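Side-chain contacts in uronate isomerase (Caulobacter crescentus, PDB 2Q01), which interconverts D-glucuronate and D-fructuronate, and likewise D-galacturonate and D-tagaturonate, as an isomerase of the metallo-dependent hydrolase superfamily: residues W48-A53 with H181-E186; A158-F163 with G191-A196; E166-T171 with R420-I425. One frame throughout, in Å; residues are numbered along the deposited sequence.

Contact 1: residues W48-A53 with H181-E186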
ATOM      1  N   TRP B  48      35.747  -9.290 -15.845  1.00 46.98           N
ATOM      2  CA  TRP B  48      36.523  -8.835 -14.689  1.00 44.61           C
ATOM      3  C   TRP B  48      37.296  -9.973 -14.032  1.00 45.72           C
ATOM      4  O   TRP B  48      38.419  -9.780 -13.579  1.00 52.85           O
ATOM      5  CB  TRP B  48      35.622  -8.176 -13.639  1.00 40.44           C
ATOM      6  CG  TRP B  48      34.992  -6.868 -14.052  1.00 42.35           C
ATOM      7  CD1 TRP B  48      35.402  -6.027 -15.052  1.00 39.08           C
ATOM      8  CD2 TRP B  48      33.861  -6.236 -13.437  1.00 43.15           C
ATOM      9  NE1 TRP B  48      34.585  -4.920 -15.106  1.00 38.40           N
ATOM     10  CE2 TRP B  48      33.634  -5.022 -14.125  1.00 37.82           C
ATOM     11  CE3 TRP B  48      33.012  -6.582 -12.372  1.00 46.82           C
ATOM     12  CZ2 TRP B  48      32.584  -4.155 -13.791  1.00 56.26           C
ATOM     13  CZ3 TRP B  48      31.970  -5.717 -12.038  1.00 51.42           C
ATOM     14  CH2 TRP B  48      31.766  -4.519 -12.746  1.00 52.32           C
ATOM     15  N   PHE B  49      36.696 -11.158 -14.003  1.00 45.08           N
ATOM     16  CA  PHE B  49      37.309 -12.320 -13.365  1.00 48.47           C
ATOM     17  C   PHE B  49      38.082 -13.199 -14.343  1.00 49.90           C
ATOM     18  O   PHE B  49      38.925 -13.994 -13.926  1.00 53.44           O
ATOM     19  CB  PHE B  49      36.252 -13.136 -12.608  1.00 43.91           C
ATOM     20  CG  PHE B  49      35.396 -12.304 -11.702  1.00 50.61           C
ATOM     21  CD1 PHE B  49      34.111 -11.936 -12.084  1.00 39.56           C
ATOM     22  CD2 PHE B  49      35.889 -11.855 -10.481  1.00 50.08           C
ATOM     23  CE1 PHE B  49      33.324 -11.147 -11.255  1.00 54.17           C
ATOM     24  CE2 PHE B  49      35.109 -11.065  -9.647  1.00 44.77           C
ATOM     25  CZ  PHE B  49      33.825 -10.711 -10.034  1.00 37.08           C
ATOM     26  N   ALA B  50      37.802 -13.055 -15.635  1.00 47.48           N
ATOM     27  CA  ALA B  50      38.502 -13.833 -16.650  1.00 45.86           C
ATOM     28  C   ALA B  50      39.862 -13.217 -16.957  1.00 53.60           C
ATOM     29  O   ALA B  50      40.852 -13.936 -17.125  1.00 60.49           O
ATOM     30  CB  ALA B  50      37.663 -13.965 -17.916  1.00 49.30           C
ATOM     31  N   THR B  51      39.907 -11.887 -17.025  1.00 55.44           N
ATOM     32  CA  THR B  51      41.158 -11.177 -17.285  1.00 56.34           C
ATOM     33  C   THR B  51      41.914 -10.872 -15.994  1.00 54.74           C
ATOM     34  O   THR B  51      43.144 -10.854 -15.988  1.00 58.03           O
ATOM     35  CB  THR B  51      40.942  -9.860 -18.081  1.00 53.69           C
ATOM     36  OG1 THR B  51      40.245  -8.902 -17.271  1.00 65.18           O
ATOM     37  CG2 THR B  51      40.158 -10.117 -19.366  1.00 68.52           C
ATOM     38  N   ASN B  52      41.159 -10.649 -14.916  1.00 52.81           N
ATOM     39  CA  ASN B  52      41.667 -10.191 -13.611  1.00 48.38           C
ATOM     40  C   ASN B  52      42.471  -8.886 -13.665  1.00 51.87           C
ATOM     41  O   ASN B  52      43.456  -8.709 -12.949  1.00 57.77           O
ATOM     42  CB  ASN B  52      42.413 -11.302 -12.858  1.00 47.78           C
ATOM     43  CG  ASN B  52      42.382 -11.108 -11.350  1.00 55.93           C
ATOM     44  OD1 ASN B  52      41.415 -10.587 -10.794  1.00 60.33           O
ATOM     45  ND2 ASN B  52      43.442 -11.534 -10.683  1.00 52.99           N
ATOM     46  N   ALA B  53      42.026  -7.976 -14.527  1.00 52.58           N
ATOM     47  CA  ALA B  53      42.628  -6.660 -14.657  1.00 50.33           C
ATOM     48  C   ALA B  53      42.145  -5.773 -13.513  1.00 51.75           C
ATOM     49  O   ALA B  53      40.992  -5.888 -13.101  1.00 58.65           O
ATOM     50  CB  ALA B  53      42.256  -6.052 -16.001  1.00 56.85           C
ATOM     51  N   HIS B 181      33.100 -16.684 -19.235  1.00 44.42           N
ATOM     52  CA  HIS B 181      32.745 -17.748 -18.309  1.00 36.03           C
ATOM     53  C   HIS B 181      33.565 -19.003 -18.549  1.00 39.31           C
ATOM     54  O   HIS B 181      33.941 -19.682 -17.597  1.00 39.61           O
ATOM     55  CB  HIS B 181      31.262 -18.073 -18.421  1.00 48.68           C
ATOM     56  CG  HIS B 181      30.377 -16.984 -17.916  1.00 39.97           C
ATOM     57  ND1 HIS B 181      29.971 -15.934 -18.708  1.00 45.31           N
ATOM     58  CD2 HIS B 181      29.835 -16.772 -16.695  1.00 43.68           C
ATOM     59  CE1 HIS B 181      29.199 -15.130 -18.001  1.00 53.97           C
ATOM     60  NE2 HIS B 181      29.108 -15.610 -16.774  1.00 46.62           N
ATOM     61  N   ALA B 182      33.823 -19.315 -19.820  1.00 40.43           N
ATOM     62  CA  ALA B 182      34.686 -20.441 -20.190  1.00 44.18           C
ATOM     63  C   ALA B 182      36.116 -20.234 -19.701  1.00 43.68           C
ATOM     64  O   ALA B 182      36.772 -21.183 -19.279  1.00 51.27           O
ATOM     65  CB  ALA B 182      34.662 -20.667 -21.695  1.00 36.74           C
ATOM     66  N   ALA B 183      36.579 -18.986 -19.741  1.00 43.14           N
ATOM     67  CA  ALA B 183      37.927 -18.634 -19.305  1.00 40.71           C
ATOM     68  C   ALA B 183      38.076 -18.700 -17.789  1.00 40.92           C
ATOM     69  O   ALA B 183      39.161 -18.987 -17.286  1.00 52.68           O
ATOM     70  CB  ALA B 183      38.303 -17.257 -19.814  1.00 40.65           C
ATOM     71  N   ILE B 184      36.985 -18.429 -17.075  1.00 45.01           N
ATOM     72  CA  ILE B 184      36.960 -18.500 -15.617  1.00 46.41           C
ATOM     73  C   ILE B 184      37.096 -19.950 -15.167  1.00 51.90           C
ATOM     74  O   ILE B 184      37.895 -20.259 -14.278  1.00 65.76           O
ATOM     75  CB  ILE B 184      35.681 -17.844 -15.023  1.00 42.81           C
ATOM     76  CG1 ILE B 184      35.820 -16.318 -15.011  1.00 37.15           C
ATOM     77  CG2 ILE B 184      35.402 -18.345 -13.595  1.00 52.63           C
ATOM     78  CD1 ILE B 184      34.491 -15.573 -14.903  1.00 28.87           C
ATOM     79  N   ARG B 185      36.320 -20.838 -15.782  1.00 49.18           N
ATOM     80  CA  ARG B 185      36.346 -22.253 -15.424  1.00 50.35           C
ATOM     81  C   ARG B 185      37.711 -22.874 -15.710  1.00 53.26           C
ATOM     82  O   ARG B 185      38.245 -23.627 -14.896  1.00 59.62           O
ATOM     83  CB  ARG B 185      35.253 -23.015 -16.176  1.00 48.42           C
ATOM     84  CG  ARG B 185      33.915 -22.296 -16.223  1.00 47.69           C
ATOM     85  CD  ARG B 185      32.791 -23.246 -16.604  1.00 44.30           C
ATOM     86  NE  ARG B 185      32.726 -23.465 -18.045  1.00 54.56           N
ATOM     87  CZ  ARG B 185      32.198 -22.603 -18.909  1.00 49.34           C
ATOM     88  NH1 ARG B 185      32.182 -22.886 -20.204  1.00 57.10           N
ATOM     89  NH2 ARG B 185      31.687 -21.459 -18.477  1.00 37.71           N
ATOM     90  N   GLU B 186      38.268 -22.552 -16.873  1.00 56.84           N
ATOM     91  CA  GLU B 186      39.481 -23.203 -17.359  1.00 58.84           C
ATOM     92  C   GLU B 186      40.720 -22.812 -16.558  1.00 61.66           C
ATOM     93  O   GLU B 186      41.714 -23.545 -16.548  1.00 66.27           O
ATOM     94  CB  GLU B 186      39.695 -22.906 -18.838  1.00 59.52           C
ATOM     95  CG  GLU B 186      38.833 -23.737 -19.763  1.00 74.77           C
ATOM     96  CD  GLU B 186      39.209 -23.544 -21.213  1.00 91.18           C
ATOM     97  OE1 GLU B 186      38.966 -22.446 -21.759  1.00 90.76           O
ATOM     98  OE2 GLU B 186      39.757 -24.496 -21.802  1.00 94.34           O
TER
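Helix 179-186 is the crossover helix of a beta-alpha-beta unit, joining the parallel strands 165-169 and 192-194, and through Ala183 and Ile184 it packs against Phe49 and Ala50 of the short helix 47-51. This is helix-to-helix packing within a TIM-barrel-clan domain, and it is close because small residues line part of it: the CA atoms of Ala50 and Ile184 lie only 5.0 Å apart. The methyl groups of the two alanines meet directly, Ala50 CB standing 3.9 Å from Ala183 CB, at the partly exposed margin of the contact.

On the buried side Ile184 meets both Phe49 and Ala50. Its CG1 branch lies beside the backbone N and opposite the carbonyl carbon (chi1 -79°), which sends it across to the other helix. There CG1 rests against the main chain, 3.9 Å from the backbone N of Ala50 and equally near the carbonyl carbon of Phe49. A nearly extended chi2 of 160° carries the terminal methyl further along, to the base of the Phe49 side chain. Phe49 meets it with CB, while its ring turns off to Phe422, which it packs against edge-to-face.

All the contacts between the two helices are apolar; among the polar groups nearby, Arg157 donates through NE to the carbonyl of Phe49 and through its backbone N to Asn52 OD1, fastening the end of helix 47-51, where Asn52 leaves helical geometry with a positive phi of 56°. The closest approach is that of the Ile184 methyl CD1 to Phe49 CB, 3.8 Å.

Contact 2: residues A158-F163 with G191-A196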
ATOM      1  N   ALA B 158      40.892 -11.590  -6.242  1.00 43.92           N
ATOM      2  CA  ALA B 158      41.341 -11.470  -4.856  1.00 46.56           C
ATOM      3  C   ALA B 158      40.237 -10.932  -3.951  1.00 45.63           C
ATOM      4  O   ALA B 158      40.112 -11.353  -2.801  1.00 58.46           O
ATOM      5  CB  ALA B 158      42.570 -10.584  -4.775  1.00 50.21           C
ATOM      6  N   LEU B 159      39.443 -10.008  -4.486  1.00 44.09           N
ATOM      7  CA  LEU B 159      38.299  -9.435  -3.780  1.00 38.78           C
ATOM      8  C   LEU B 159      37.157 -10.436  -3.644  1.00 48.60           C
ATOM      9  O   LEU B 159      36.491 -10.477  -2.614  1.00 56.07           O
ATOM     10  CB  LEU B 159      37.806  -8.184  -4.505  1.00 32.50           C
ATOM     11  CG  LEU B 159      38.554  -6.871  -4.281  1.00 31.99           C
ATOM     12  CD1 LEU B 159      38.178  -5.857  -5.355  1.00 29.26           C
ATOM     13  CD2 LEU B 159      38.272  -6.309  -2.902  1.00 35.91           C
ATOM     14  N   PHE B 160      36.945 -11.236  -4.691  1.00 50.64           N
ATOM     15  CA  PHE B 160      35.958 -12.318  -4.704  1.00 50.06           C
ATOM     16  C   PHE B 160      36.201 -13.298  -3.557  1.00 49.89           C
ATOM     17  O   PHE B 160      35.257 -13.765  -2.922  1.00 57.96           O
ATOM     18  CB  PHE B 160      36.038 -13.049  -6.047  1.00 48.56           C
ATOM     19  CG  PHE B 160      34.919 -14.036  -6.304  1.00 51.47           C
ATOM     20  CD1 PHE B 160      33.806 -13.659  -7.046  1.00 48.21           C
ATOM     21  CD2 PHE B 160      35.003 -15.356  -5.855  1.00 46.40           C
ATOM     22  CE1 PHE B 160      32.787 -14.565  -7.312  1.00 45.31           C
ATOM     23  CE2 PHE B 160      33.989 -16.268  -6.121  1.00 36.61           C
ATOM     24  CZ  PHE B 160      32.879 -15.871  -6.851  1.00 41.94           C
ATOM     25  N   ASP B 161      37.471 -13.600  -3.303  1.00 47.39           N
ATOM     26  CA  ASP B 161      37.853 -14.522  -2.234  1.00 50.78           C
ATOM     27  C   ASP B 161      37.753 -13.891  -0.846  1.00 49.95           C
ATOM     28  O   ASP B 161      37.291 -14.534   0.099  1.00 58.19           O
ATOM     29  CB  ASP B 161      39.258 -15.066  -2.485  1.00 53.90           C
ATOM     30  CG  ASP B 161      39.384 -15.748  -3.834  1.00 63.06           C
ATOM     31  OD1 ASP B 161      40.510 -15.799  -4.377  1.00 71.08           O
ATOM     32  OD2 ASP B 161      38.352 -16.226  -4.356  1.00 60.94           O
ATOM     33  N   ARG B 162      38.172 -12.632  -0.738  1.00 46.18           N
ATOM     34  CA  ARG B 162      38.085 -11.880   0.510  1.00 46.24           C
ATOM     35  C   ARG B 162      36.641 -11.651   0.948  1.00 51.00           C
ATOM     36  O   ARG B 162      36.350 -11.638   2.148  1.00 57.30           O
ATOM     37  CB  ARG B 162      38.792 -10.530   0.378  1.00 50.18           C
ATOM     38  CG  ARG B 162      39.170  -9.914   1.720  1.00 63.16           C
ATOM     39  CD  ARG B 162      38.785  -8.452   1.802  1.00 66.55           C
ATOM     40  NE  ARG B 162      39.660  -7.602   0.999  1.00 70.36           N
ATOM     41  CZ  ARG B 162      39.812  -6.295   1.183  1.00 68.73           C
ATOM     42  NH1 ARG B 162      39.152  -5.666   2.153  1.00 64.98           N
ATOM     43  NH2 ARG B 162      40.632  -5.617   0.395  1.00 65.55           N
ATOM     44  N   PHE B 163      35.745 -11.477  -0.025  1.00 51.70           N
ATOM     45  CA  PHE B 163      34.329 -11.229   0.251  1.00 41.78           C
ATOM     46  C   PHE B 163      33.579 -12.504   0.648  1.00 46.89           C
ATOM     47  O   PHE B 163      32.450 -12.435   1.152  1.00 52.53           O
ATOM     48  CB  PHE B 163      33.643 -10.571  -0.950  1.00 43.73           C
ATOM     49  CG  PHE B 163      34.034  -9.129  -1.183  1.00 49.90           C
ATOM     50  CD1 PHE B 163      34.632  -8.364  -0.181  1.00 46.96           C
ATOM     51  CD2 PHE B 163      33.763  -8.524  -2.410  1.00 48.27           C
ATOM     52  CE1 PHE B 163      34.979  -7.033  -0.406  1.00 55.48           C
ATOM     53  CE2 PHE B 163      34.100  -7.193  -2.643  1.00 51.40           C
ATOM     54  CZ  PHE B 163      34.709  -6.446  -1.640  1.00 55.98           C
ATOM     55  N   GLY B 191      36.734 -19.880  -8.367  1.00 53.69           N
ATOM     56  CA  GLY B 191      35.537 -19.070  -8.158  1.00 50.76           C
ATOM     57  C   GLY B 191      34.375 -19.524  -9.020  1.00 46.79           C
ATOM     58  O   GLY B 191      34.530 -19.736 -10.227  1.00 45.08           O
ATOM     59  N   HIS B 192      33.213 -19.672  -8.385  1.00 39.06           N
ATOM     60  CA  HIS B 192      32.013 -20.173  -9.040  1.00 34.83           C
ATOM     61  C   HIS B 192      31.225 -18.994  -9.592  1.00 35.74           C
ATOM     62  O   HIS B 192      30.237 -18.549  -9.006  1.00 47.93           O
ATOM     63  CB  HIS B 192      31.197 -21.014  -8.054  1.00 29.06           C
ATOM     64  CG  HIS B 192      30.021 -21.723  -8.655  1.00 40.47           C
ATOM     65  ND1 HIS B 192      28.731 -21.532  -8.208  1.00 45.67           N
ATOM     66  CD2 HIS B 192      29.941 -22.647  -9.642  1.00 44.39           C
ATOM     67  CE1 HIS B 192      27.906 -22.294  -8.901  1.00 40.81           C
ATOM     68  NE2 HIS B 192      28.615 -22.982  -9.778  1.00 50.24           N
ATOM     69  N   VAL B 193      31.705 -18.475 -10.719  1.00 39.16           N
ATOM     70  CA  VAL B 193      31.010 -17.429 -11.452  1.00 35.26           C
ATOM     71  C   VAL B 193      30.199 -18.087 -12.565  1.00 40.91           C
ATOM     72  O   VAL B 193      30.755 -18.695 -13.480  1.00 37.83           O
ATOM     73  CB  VAL B 193      31.976 -16.369 -12.020  1.00 36.10           C
ATOM     74  CG1 VAL B 193      31.212 -15.328 -12.826  1.00 35.69           C
ATOM     75  CG2 VAL B 193      32.768 -15.702 -10.888  1.00 29.97           C
ATOM     76  N   ILE B 194      28.880 -17.985 -12.457  1.00 45.71           N
ATOM     77  CA  ILE B 194      27.973 -18.591 -13.430  1.00 46.61           C
ATOM     78  C   ILE B 194      27.162 -17.529 -14.163  1.00 44.91           C
ATOM     79  O   ILE B 194      27.353 -16.330 -13.955  1.00 44.99           O
ATOM     80  CB  ILE B 194      27.037 -19.651 -12.786  1.00 38.53           C
ATOM     81  CG1 ILE B 194      26.198 -19.042 -11.659  1.00 37.03           C
ATOM     82  CG2 ILE B 194      27.847 -20.830 -12.287  1.00 43.24           C
ATOM     83  CD1 ILE B 194      25.046 -19.917 -11.211  1.00 34.75           C
ATOM     84  N   THR B 195      26.257 -17.979 -15.022  1.00 45.98           N
ATOM     85  CA  THR B 195      25.467 -17.074 -15.846  1.00 44.35           C
ATOM     86  C   THR B 195      23.961 -17.278 -15.642  1.00 42.57           C
ATOM     87  O   THR B 195      23.538 -18.181 -14.919  1.00 37.60           O
ATOM     88  CB  THR B 195      25.864 -17.197 -17.341  1.00 44.82           C
ATOM     89  OG1 THR B 195      25.074 -16.300 -18.125  1.00 51.75           O
ATOM     90  CG2 THR B 195      25.681 -18.625 -17.848  1.00 40.60           C
ATOM     91  N   ALA B 196      23.165 -16.406 -16.256  1.00 38.05           N
ATOM     92  CA  ALA B 196      21.713 -16.541 -16.276  1.00 40.15           C
ATOM     93  C   ALA B 196      21.204 -16.202 -17.672  1.00 38.06           C
ATOM     94  O   ALA B 196      21.737 -15.306 -18.325  1.00 33.68           O
ATOM     95  CB  ALA B 196      21.077 -15.632 -15.236  1.00 41.58           C
TER
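Phe160, on helix 156-162, pushes its ring into the start of strand 192-194, meeting Gly191, His192 and Val193 in a fully buried contact. With CG opposite the backbone N (chi1 -170°), the ring reaches straight from the helix to the strand. Its far end does the touching: CE2 lies 3.8 Å from Gly191 CA, where the lack of a side chain lets the ring approach the main chain, and CE1 is 3.8 Å from Val193 CG2. Between them, CZ stands 4.1 Å from the backbone N of His192.

The next residue belongs to a looser, partly exposed side. The side chain of Asp161 makes no contact with 191-196, and its carboxylate instead accepts a hydrogen bond from Trp189 NE1 and forms a salt bridge with Arg480.

Putting an alanine at Phe160 would probably open a gap beside Gly191 and leave Val193 CG2 without its aromatic partner. The ring is further enclosed by Trp189, which packs edge-to-face with it, and by Ile165 and Leu168 of the adjacent strand 165-169, while Val193 also leans on Ile184 of helix 179-186.

Contact 3: residues E166-T171 with R420-I425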
ATOM      1  N   GLU B 166      30.481 -17.446  -2.477  1.00 41.91           N
ATOM      2  CA  GLU B 166      30.404 -18.841  -2.853  1.00 39.13           C
ATOM      3  C   GLU B 166      29.972 -18.973  -4.310  1.00 44.92           C
ATOM      4  O   GLU B 166      30.623 -19.667  -5.090  1.00 51.22           O
ATOM      5  CB  GLU B 166      29.440 -19.578  -1.935  1.00 36.25           C
ATOM      6  CG  GLU B 166      29.382 -21.061  -2.206  1.00 49.06           C
ATOM      7  CD  GLU B 166      29.024 -21.862  -0.985  1.00 71.21           C
ATOM      8  OE1 GLU B 166      28.040 -22.618  -1.067  1.00 54.26           O
ATOM      9  OE2 GLU B 166      29.725 -21.742   0.048  1.00 79.29           O
ATOM     10  N   THR B 167      28.878 -18.296  -4.657  1.00 45.61           N
ATOM     11  CA  THR B 167      28.315 -18.305  -6.005  1.00 42.83           C
ATOM     12  C   THR B 167      28.011 -16.875  -6.429  1.00 36.26           C
ATOM     13  O   THR B 167      27.424 -16.112  -5.662  1.00 39.50           O
ATOM     14  CB  THR B 167      27.008 -19.139  -6.047  1.00 46.58           C
ATOM     15  OG1 THR B 167      27.294 -20.491  -5.671  1.00 47.63           O
ATOM     16  CG2 THR B 167      26.366 -19.120  -7.435  1.00 46.16           C
ATOM     17  N   LEU B 168      28.434 -16.512  -7.638  1.00 31.93           N
ATOM     18  CA  LEU B 168      28.053 -15.239  -8.249  1.00 34.17           C
ATOM     19  C   LEU B 168      27.513 -15.499  -9.646  1.00 38.59           C
ATOM     20  O   LEU B 168      28.185 -16.115 -10.467  1.00 35.76           O
ATOM     21  CB  LEU B 168      29.255 -14.291  -8.320  1.00 31.87           C
ATOM     22  CG  LEU B 168      29.073 -12.883  -8.892  1.00 26.89           C
ATOM     23  CD1 LEU B 168      28.060 -12.081  -8.084  1.00 46.86           C
ATOM     24  CD2 LEU B 168      30.405 -12.154  -8.925  1.00 40.54           C
ATOM     25  N   ALA B 169      26.297 -15.035  -9.912  1.00 39.67           N
ATOM     26  CA  ALA B 169      25.711 -15.167 -11.244  1.00 40.95           C
ATOM     27  C   ALA B 169      25.720 -13.838 -11.992  1.00 38.65           C
ATOM     28  O   ALA B 169      25.399 -12.790 -11.428  1.00 49.40           O
ATOM     29  CB  ALA B 169      24.290 -15.735 -11.167  1.00 31.43           C
ATOM     30  N   THR B 170      26.106 -13.894 -13.261  1.00 40.77           N
ATOM     31  CA  THR B 170      26.003 -12.751 -14.161  1.00 43.59           C
ATOM     32  C   THR B 170      24.810 -12.968 -15.109  1.00 41.51           C
ATOM     33  O   THR B 170      24.170 -14.017 -15.069  1.00 48.94           O
ATOM     34  CB  THR B 170      27.315 -12.535 -14.946  1.00 43.29           C
ATOM     35  OG1 THR B 170      27.438 -13.537 -15.960  1.00 54.91           O
ATOM     36  CG2 THR B 170      28.521 -12.620 -14.018  1.00 41.95           C
ATOM     37  N   THR B 171      24.502 -11.985 -15.951  1.00 51.15           N
ATOM     38  CA  THR B 171      23.308 -12.062 -16.804  1.00 54.17           C
ATOM     39  C   THR B 171      23.618 -11.759 -18.276  1.00 46.99           C
ATOM     40  O   THR B 171      24.018 -10.641 -18.616  1.00 52.93           O
ATOM     41  CB  THR B 171      22.182 -11.141 -16.266  1.00 54.47           C
ATOM     42  OG1 THR B 171      21.907 -11.473 -14.900  1.00 67.76           O
ATOM     43  CG2 THR B 171      20.911 -11.299 -17.066  1.00 51.45           C
ATOM     44  N   ARG B 420      25.489  -4.101 -10.372  1.00 54.98           N
ATOM     45  CA  ARG B 420      26.719  -4.092 -11.158  1.00 61.69           C
ATOM     46  C   ARG B 420      27.914  -3.727 -10.261  1.00 61.01           C
ATOM     47  O   ARG B 420      29.039  -4.176 -10.501  1.00 61.37           O
ATOM     48  CB  ARG B 420      26.598  -3.138 -12.357  1.00 64.08           C
ATOM     49  CG  ARG B 420      27.760  -3.229 -13.345  1.00 79.41           C
ATOM     50  CD  ARG B 420      27.398  -2.774 -14.753  1.00 97.62           C
ATOM     51  NE  ARG B 420      28.551  -2.874 -15.653  1.00100.54           N
ATOM     52  CZ  ARG B 420      28.899  -3.969 -16.333  1.00 94.24           C
ATOM     53  NH1 ARG B 420      29.970  -3.947 -17.116  1.00 79.85           N
ATOM     54  NH2 ARG B 420      28.185  -5.086 -16.236  1.00 84.56           N
ATOM     55  N   ALA B 421      27.653  -2.923  -9.227  1.00 58.84           N
ATOM     56  CA  ALA B 421      28.675  -2.503  -8.266  1.00 59.12           C
ATOM     57  C   ALA B 421      29.148  -3.686  -7.424  1.00 59.76           C
ATOM     58  O   ALA B 421      28.452  -4.144  -6.518  1.00 69.30           O
ATOM     59  CB  ALA B 421      28.152  -1.370  -7.383  1.00 55.82           C
ATOM     60  N   PHE B 422      30.336  -4.180  -7.752  1.00 54.30           N
ATOM     61  CA  PHE B 422      30.872  -5.395  -7.160  1.00 51.49           C
ATOM     62  C   PHE B 422      31.262  -5.213  -5.696  1.00 56.12           C
ATOM     63  O   PHE B 422      31.036  -6.104  -4.878  1.00 56.55           O
ATOM     64  CB  PHE B 422      32.068  -5.885  -7.978  1.00 50.57           C
ATOM     65  CG  PHE B 422      32.728  -7.110  -7.420  1.00 50.19           C
ATOM     66  CD1 PHE B 422      32.056  -8.329  -7.389  1.00 47.28           C
ATOM     67  CD2 PHE B 422      34.029  -7.048  -6.937  1.00 51.31           C
ATOM     68  CE1 PHE B 422      32.667  -9.467  -6.874  1.00 44.85           C
ATOM     69  CE2 PHE B 422      34.649  -8.179  -6.423  1.00 49.84           C
ATOM     70  CZ  PHE B 422      33.966  -9.393  -6.391  1.00 57.51           C
ATOM     71  N   LEU B 423      31.826  -4.049  -5.374  1.00 53.39           N
ATOM     72  CA  LEU B 423      32.277  -3.735  -4.017  1.00 50.79           C
ATOM     73  C   LEU B 423      31.150  -3.566  -3.002  1.00 52.58           C
ATOM     74  O   LEU B 423      31.384  -3.649  -1.790  1.00 66.43           O
ATOM     75  CB  LEU B 423      33.147  -2.482  -4.028  1.00 51.26           C
ATOM     76  CG  LEU B 423      34.656  -2.710  -4.012  1.00 54.15           C
ATOM     77  CD1 LEU B 423      35.178  -3.217  -5.350  1.00 56.54           C
ATOM     78  CD2 LEU B 423      35.327  -1.414  -3.643  1.00 47.13           C
ATOM     79  N   SER B 424      29.940  -3.331  -3.504  1.00 51.95           N
ATOM     80  CA  SER B 424      28.760  -3.176  -2.662  0.50 49.50           C
ATOM     81  C   SER B 424      28.098  -4.519  -2.348  1.00 49.16           C
ATOM     82  O   SER B 424      27.162  -4.576  -1.557  1.00 57.36           O
ATOM     83  CB  SER B 424      27.750  -2.235  -3.327  0.50 52.63           C
ATOM     84  OG  SER B 424      28.255  -0.914  -3.420  0.50 60.04           O
ATOM     85  N   ILE B 425      28.578  -5.596  -2.972  1.00 48.20           N
ATOM     86  CA  ILE B 425      27.994  -6.938  -2.769  1.00 42.07           C
ATOM     87  C   ILE B 425      27.976  -7.400  -1.301  1.00 42.63           C
ATOM     88  O   ILE B 425      26.893  -7.725  -0.796  1.00 45.90           O
ATOM     89  CB  ILE B 425      28.554  -8.017  -3.761  1.00 38.08           C
ATOM     90  CG1 ILE B 425      28.021  -7.771  -5.174  1.00 37.81           C
ATOM     91  CG2 ILE B 425      28.214  -9.435  -3.305  1.00 41.82           C
ATOM     92  CD1 ILE B 425      28.532  -8.768  -6.205  1.00 28.50           C
TER
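Leu168 sits in extended conformation (phi/psi -129°/125°) on strand 165-169, facing Phe422, in the loop before helix 425-445, and Ile425, its first residue. The two backbones stay well apart, the nearest CA atoms, those of Leu168 and Ile425, being 9.9 Å from each other. Residues 422-424 take helical angles without the regular bonding, although Ile425 N already donates to Phe422 O at 3.2 Å. The strand is central in its parallel sheet, and the main chain of Leu168 is paired with His192 and Ile194 of the next strand.

Side chains span the distance. Leu168 holds CG opposite its own backbone N (chi1 -178°), extending the fork of its two methyls across to segment 420-425. The fork is shared out: CD1 meets the terminal methyl CD1 of Ile425 at 3.8 Å, and CD2 approaches Phe422 CE1 at 4.1 Å, obliquely to the ring. Both neighbours are buried, and Leu159 of helix 156-162 packs against Phe422 as well.

The chemistry is purely that of methyls and an aromatic ring, with just 93 Å² buried between the segments. Such a contact fixes no direction by polar bonding; it implies a hydrophobic layer in which complementary packing joins the start of helix 425-445 to the strand, although the two segments are 249 residues apart at their closest ends.

The three contacts belong to one packed layer around the parallel strands 165-169 and 192-194, and their segments alternate along the chain. Contacts 2 and 3 are closest, about 7 Å between centres, because their strands are neighbours: Ile194 N lies 2.8 Å from Leu168 O, a probable hydrogen bond. Contact 1, about 10 Å from contact 2 and 14 Å from contact 3 between centres, joins the latter through a probable hydrogen bond of 2.8 Å between His181 NE2 and Thr170 OG1, and through Phe49 CE1, 3.9 Å from Leu168 CD2. The potassium site formed by Ala375, Tyr378, Leu381 and Asn411 takes no residue from the six segments.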